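Local atomic coordinates of elongation factor G (Thermus thermophilus, PDB entry 2DY1), a protein that binds GTP with a magnesium ion and, as in its family of translation factors, probably hydrolyses it to drive ribosomal translocation during protein synthesis. Residues V570-L581 against A638-V649. Residues are numbered along the deposited sequence; the frame is centred on the assembly and turned at random.
Sequences VLLEPIYRLKVL and AYTLEFSHYAEV
I575 and R577 of 570-581 give the shortest backbone bonds to 638-649, I575 N to H645 O at 2.7 Å and R577 N to E642 O at 2.6 Å. Twelve such bonds run from V649 N on L571 O to L581 N on A638 O, in antiparallel order. The pairing slips by one residue midway: I575 O accepts from both S644 N (2.8 Å) and H645 N (3.2 Å). At the bulge, S644 OG and H645 ND1 share a hydrogen bond, and I575 CB makes a CH-pi contact over one face of the H645 imidazole, 3.9 Å from the ring centroid.

Beyond it, the extended arms of R577 and E642 form a salt bridge whose NE to OE2 hydrogen bond is weak, with guanidinium and carboxylate planes 60° apart; a face of the guanidinium rests over F643 O. Water links R577 O to T640 OG1, and another joins E573 OE2 to E648 O, while the E573 carboxylate also pairs with R598.

Next to the bulge, F643 CA sits almost centrally over the Y576 ring, 3.6 Å from its centroid. With F643 CG anti to its own N (chi1 177°), the F643 ring turns its edge to the Y576 face in an offset edge-to-face pair, planes at 80°. P574 CB leans over a face of Y646, whose OH bonds to P455 O. Farther along, L641 CD2 packs on L578 CB at 3.6 Å; at the other end, V649 CG2 lies against E573 CB at 3.5 Å. Strand 610-618 also flanks 569-583, and helix 625-633 packs on V580 and Y639. S644 and H645 opposite I575 form a classic beta bulge between the first and last strands of the ferredoxin-like fold (strand order 4-1-3-2) of EF-G's C-terminal domain.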
loop_
_atom_site.group_PDB
_atom_site.type_symbol
_atom_site.label_atom_id
_atom_site.label_comp_id
_atom_site.label_asym_id
_atom_site.label_seq_id
_atom_site.Cartn_x
_atom_site.Cartn_y
_atom_site.Cartn_z
ATOM N N VAL A 570 -32.514 -22.698 5.453
ATOM C CA VAL A 570 -31.696 -22.901 4.266
ATOM C C VAL A 570 -30.337 -22.225 4.429
ATOM O O VAL A 570 -30.211 -21.235 5.154
ATOM C CB VAL A 570 -32.371 -22.335 2.995
ATOM C CG1 VAL A 570 -33.707 -23.023 2.775
ATOM C CG2 VAL A 570 -32.548 -20.833 3.114
ATOM N N LEU A 571 -29.332 -22.763 3.737
ATOM C CA LEU A 571 -27.965 -22.245 3.798
ATOM C C LEU A 571 -27.738 -21.073 2.854
ATOM O O LEU A 571 -28.197 -21.081 1.709
ATOM C CB LEU A 571 -26.978 -23.362 3.460
ATOM C CG LEU A 571 -25.500 -23.078 3.749
ATOM C CD1 LEU A 571 -25.266 -23.043 5.251
ATOM C CD2 LEU A 571 -24.645 -24.158 3.107
ATOM N N LEU A 572 -27.024 -20.061 3.343
ATOM C CA LEU A 572 -26.716 -18.874 2.551
ATOM C C LEU A 572 -25.200 -18.728 2.456
ATOM O O LEU A 572 -24.479 -19.157 3.347
ATOM C CB LEU A 572 -27.285 -17.618 3.216
ATOM C CG LEU A 572 -28.792 -17.540 3.472
ATOM C CD1 LEU A 572 -29.095 -16.239 4.195
ATOM C CD2 LEU A 572 -29.556 -17.602 2.151
ATOM N N GLU A 573 -24.728 -18.130 1.368
ATOM C CA GLU A 573 -23.295 -17.911 1.199
ATOM C C GLU A 573 -23.077 -16.493 0.718
ATOM O O GLU A 573 -23.949 -15.900 0.089
ATOM C CB GLU A 573 -22.697 -18.906 0.192
ATOM C CG GLU A 573 -23.110 -18.679 -1.246
ATOM C CD GLU A 573 -22.479 -19.696 -2.183
ATOM O OE1 GLU A 573 -21.262 -19.943 -2.052
ATOM O OE2 GLU A 573 -23.194 -20.242 -3.052
ATOM N N PRO A 574 -21.905 -15.912 1.021
ATOM C CA PRO A 574 -21.717 -14.544 0.548
ATOM C C PRO A 574 -21.382 -14.476 -0.937
ATOM O O PRO A 574 -20.610 -15.283 -1.450
ATOM C CB PRO A 574 -20.597 -14.015 1.444
ATOM C CG PRO A 574 -19.848 -15.230 1.822
ATOM C CD PRO A 574 -20.891 -16.287 2.017
ATOM N N ILE A 575 -22.002 -13.511 -1.613
ATOM C CA ILE A 575 -21.806 -13.268 -3.039
ATOM C C ILE A 575 -21.062 -11.946 -3.175
ATOM O O ILE A 575 -21.395 -10.969 -2.512
ATOM C CB ILE A 575 -23.166 -13.151 -3.778
ATOM C CG1 ILE A 575 -23.954 -14.456 -3.636
ATOM C CG2 ILE A 575 -22.937 -12.803 -5.258
ATOM C CD1 ILE A 575 -23.199 -15.703 -4.051
ATOM N N TYR A 576 -20.043 -11.915 -4.028
ATOM C CA TYR A 576 -19.256 -10.707 -4.227
ATOM C C TYR A 576 -19.350 -10.174 -5.650
ATOM O O TYR A 576 -19.646 -10.922 -6.590
ATOM C CB TYR A 576 -17.775 -10.982 -3.900
ATOM C CG TYR A 576 -17.441 -10.931 -2.419
ATOM C CD1 TYR A 576 -18.109 -11.745 -1.502
ATOM C CD2 TYR A 576 -16.493 -10.024 -1.932
ATOM C CE1 TYR A 576 -17.845 -11.645 -0.128
ATOM C CE2 TYR A 576 -16.220 -9.918 -0.573
ATOM C CZ TYR A 576 -16.907 -10.731 0.325
ATOM O OH TYR A 576 -16.678 -10.591 1.673
ATOM N N ARG A 577 -19.142 -8.869 -5.792
ATOM C CA ARG A 577 -19.102 -8.255 -7.112
ATOM C C ARG A 577 -17.642 -8.322 -7.540
ATOM O O ARG A 577 -16.773 -7.875 -6.791
ATOM C CB ARG A 577 -19.650 -6.805 -7.108
ATOM C CG ARG A 577 -19.470 -5.897 -5.870
ATOM C CD ARG A 577 -19.963 -4.479 -6.217
ATOM N NE ARG A 577 -20.353 -3.573 -5.125
ATOM C CZ ARG A 577 -21.362 -3.777 -4.280
ATOM N NH1 ARG A 577 -22.097 -4.875 -4.369
ATOM N NH2 ARG A 577 -21.668 -2.855 -3.377
ATOM N N LEU A 578 -17.379 -8.934 -8.693
ATOM C CA LEU A 578 -16.015 -9.095 -9.176
ATOM C C LEU A 578 -15.784 -8.358 -10.488
ATOM O O LEU A 578 -16.460 -8.615 -11.488
ATOM C CB LEU A 578 -15.705 -10.591 -9.345
ATOM C CG LEU A 578 -14.312 -11.153 -9.690
ATOM C CD1 LEU A 578 -14.347 -11.768 -11.075
ATOM C CD2 LEU A 578 -13.240 -10.083 -9.592
ATOM N N LYS A 579 -14.822 -7.439 -10.475
ATOM C CA LYS A 579 -14.469 -6.673 -11.665
ATOM C C LYS A 579 -13.107 -7.166 -12.132
ATOM O O LYS A 579 -12.159 -7.205 -11.351
ATOM C CB LYS A 579 -14.392 -5.182 -11.335
ATOM C CG LYS A 579 -15.718 -4.572 -10.905
ATOM C CD LYS A 579 -15.585 -3.080 -10.624
ATOM C CE LYS A 579 -16.938 -2.458 -10.289
ATOM N NZ LYS A 579 -16.834 -0.993 -10.033
ATOM N N VAL A 580 -13.013 -7.556 -13.397
ATOM C CA VAL A 580 -11.750 -8.044 -13.932
ATOM C C VAL A 580 -11.339 -7.295 -15.195
ATOM O O VAL A 580 -12.108 -7.200 -16.151
ATOM C CB VAL A 580 -11.821 -9.563 -14.253
ATOM C CG1 VAL A 580 -10.498 -10.039 -14.839
ATOM C CG2 VAL A 580 -12.135 -10.344 -12.995
ATOM N N LEU A 581 -10.126 -6.753 -15.180
ATOM C CA LEU A 581 -9.584 -6.030 -16.323
ATOM C C LEU A 581 -8.611 -7.004 -16.975
ATOM O O LEU A 581 -7.674 -7.474 -16.328
ATOM C CB LEU A 581 -8.841 -4.773 -15.855
ATOM C CG LEU A 581 -8.438 -3.712 -16.885
ATOM C CD1 LEU A 581 -7.515 -4.318 -17.920
ATOM C CD2 LEU A 581 -9.677 -3.135 -17.550
ATOM N N ALA A 638 -5.967 -7.322 -13.662
ATOM C CA ALA A 638 -6.151 -6.692 -12.360
ATOM C C ALA A 638 -7.589 -7.024 -11.973
ATOM O O ALA A 638 -8.401 -7.370 -12.834
ATOM C CB ALA A 638 -5.958 -5.181 -12.464
ATOM N N TYR A 639 -7.918 -6.920 -10.693
ATOM C CA TYR A 639 -9.272 -7.251 -10.265
ATOM C C TYR A 639 -9.631 -6.585 -8.946
ATOM O O TYR A 639 -8.754 -6.152 -8.201
ATOM C CB TYR A 639 -9.389 -8.767 -10.077
ATOM C CG TYR A 639 -8.860 -9.223 -8.735
ATOM C CD1 TYR A 639 -9.688 -9.253 -7.607
ATOM C CD2 TYR A 639 -7.508 -9.520 -8.563
ATOM C CE1 TYR A 639 -9.178 -9.557 -6.344
ATOM C CE2 TYR A 639 -6.987 -9.824 -7.306
ATOM C CZ TYR A 639 -7.826 -9.835 -6.201
ATOM O OH TYR A 639 -7.301 -10.078 -4.954
ATOM N N THR A 640 -10.928 -6.520 -8.668
ATOM C CA THR A 640 -11.423 -5.979 -7.408
ATOM C C THR A 640 -12.597 -6.865 -6.996
ATOM O O THR A 640 -13.406 -7.272 -7.834
ATOM C CB THR A 640 -11.949 -4.525 -7.534
ATOM O OG1 THR A 640 -13.105 -4.502 -8.380
ATOM C CG2 THR A 640 -10.870 -3.607 -8.094
ATOM N N LEU A 641 -12.667 -7.185 -5.708
ATOM C CA LEU A 641 -13.746 -7.998 -5.161
ATOM C C LEU A 641 -14.405 -7.196 -4.051
ATOM O O LEU A 641 -13.720 -6.603 -3.219
ATOM C CB LEU A 641 -13.203 -9.310 -4.581
ATOM C CG LEU A 641 -12.983 -10.498 -5.516
ATOM C CD1 LEU A 641 -12.213 -11.608 -4.786
ATOM C CD2 LEU A 641 -14.339 -11.011 -6.001
ATOM N N GLU A 642 -15.734 -7.156 -4.048
ATOM C CA GLU A 642 -16.456 -6.426 -3.012
ATOM C C GLU A 642 -17.722 -7.181 -2.653
ATOM O O GLU A 642 -18.399 -7.720 -3.529
ATOM C CB GLU A 642 -16.826 -5.015 -3.491
ATOM C CG GLU A 642 -15.642 -4.087 -3.708
ATOM C CD GLU A 642 -16.065 -2.660 -4.016
ATOM O OE1 GLU A 642 -15.178 -1.785 -4.108
ATOM O OE2 GLU A 642 -17.283 -2.413 -4.167
ATOM N N PHE A 643 -18.032 -7.227 -1.360
ATOM C CA PHE A 643 -19.226 -7.919 -0.881
ATOM C C PHE A 643 -20.481 -7.343 -1.514
ATOM O O PHE A 643 -20.645 -6.125 -1.615
ATOM C CB PHE A 643 -19.342 -7.809 0.644
ATOM C CG PHE A 643 -20.593 -8.430 1.198
ATOM C CD1 PHE A 643 -20.725 -9.811 1.281
ATOM C CD2 PHE A 643 -21.655 -7.633 1.610
ATOM C CE1 PHE A 643 -21.898 -10.392 1.766
ATOM C CE2 PHE A 643 -22.834 -8.204 2.097
ATOM C CZ PHE A 643 -22.952 -9.583 2.175
ATOM N N SER A 644 -21.370 -8.234 -1.934
ATOM C CA SER A 644 -22.618 -7.832 -2.564
ATOM C C SER A 644 -23.822 -8.182 -1.688
ATOM O O SER A 644 -24.537 -7.303 -1.211
ATOM C CB SER A 644 -22.753 -8.525 -3.920
ATOM O OG SER A 644 -23.976 -8.185 -4.550
ATOM N N HIS A 645 -24.032 -9.471 -1.462
ATOM C CA HIS A 645 -25.169 -9.911 -0.665
ATOM C C HIS A 645 -25.033 -11.396 -0.398
ATOM O O HIS A 645 -24.141 -12.047 -0.935
ATOM C CB HIS A 645 -26.464 -9.682 -1.456
ATOM C CG HIS A 645 -26.545 -10.505 -2.708
ATOM N ND1 HIS A 645 -25.819 -10.210 -3.843
ATOM C CD2 HIS A 645 -27.202 -11.659 -2.972
ATOM C CE1 HIS A 645 -26.021 -11.148 -4.751
ATOM N NE2 HIS A 645 -26.856 -12.040 -4.248
ATOM N N TYR A 646 -25.928 -11.929 0.432
ATOM C CA TYR A 646 -25.941 -13.358 0.716
ATOM C C TYR A 646 -26.997 -13.984 -0.187
ATOM O O TYR A 646 -28.014 -13.361 -0.494
ATOM C CB TYR A 646 -26.305 -13.637 2.179
ATOM C CG TYR A 646 -25.105 -13.693 3.100
ATOM C CD1 TYR A 646 -24.527 -12.527 3.602
ATOM C CD2 TYR A 646 -24.516 -14.914 3.421
ATOM C CE1 TYR A 646 -23.378 -12.578 4.398
ATOM C CE2 TYR A 646 -23.373 -14.982 4.216
ATOM C CZ TYR A 646 -22.810 -13.810 4.695
ATOM O OH TYR A 646 -21.672 -13.881 5.457
ATOM N N ALA A 647 -26.751 -15.209 -0.626
ATOM C CA ALA A 647 -27.709 -15.893 -1.483
ATOM C C ALA A 647 -27.744 -17.340 -1.062
ATOM O O ALA A 647 -26.790 -17.845 -0.476
ATOM C CB ALA A 647 -27.297 -15.776 -2.952
ATOM N N GLU A 648 -28.853 -18.008 -1.343
ATOM C CA GLU A 648 -28.989 -19.407 -0.984
ATOM C C GLU A 648 -27.962 -20.237 -1.752
ATOM O O GLU A 648 -27.743 -20.027 -2.952
ATOM C CB GLU A 648 -30.411 -19.888 -1.305
ATOM C CG GLU A 648 -31.499 -18.964 -0.745
ATOM C CD GLU A 648 -32.919 -19.421 -1.071
ATOM O OE1 GLU A 648 -33.084 -20.445 -1.770
ATOM O OE2 GLU A 648 -33.870 -18.747 -0.619
ATOM N N VAL A 649 -27.340 -21.175 -1.050
ATOM C CA VAL A 649 -26.343 -22.056 -1.634
ATOM C C VAL A 649 -27.046 -23.136 -2.452
ATOM O O VAL A 649 -27.995 -23.760 -1.977
ATOM C CB VAL A 649 -25.508 -22.738 -0.529
ATOM C CG1 VAL A 649 -24.540 -23.748 -1.139
ATOM C CG2 VAL A 649 -24.747 -21.684 0.270
HETATM O O HOH W 1 -25.414 -18.827 -4.144
HETATM O O HOH W 2 -15.707 -5.367 -7.556
#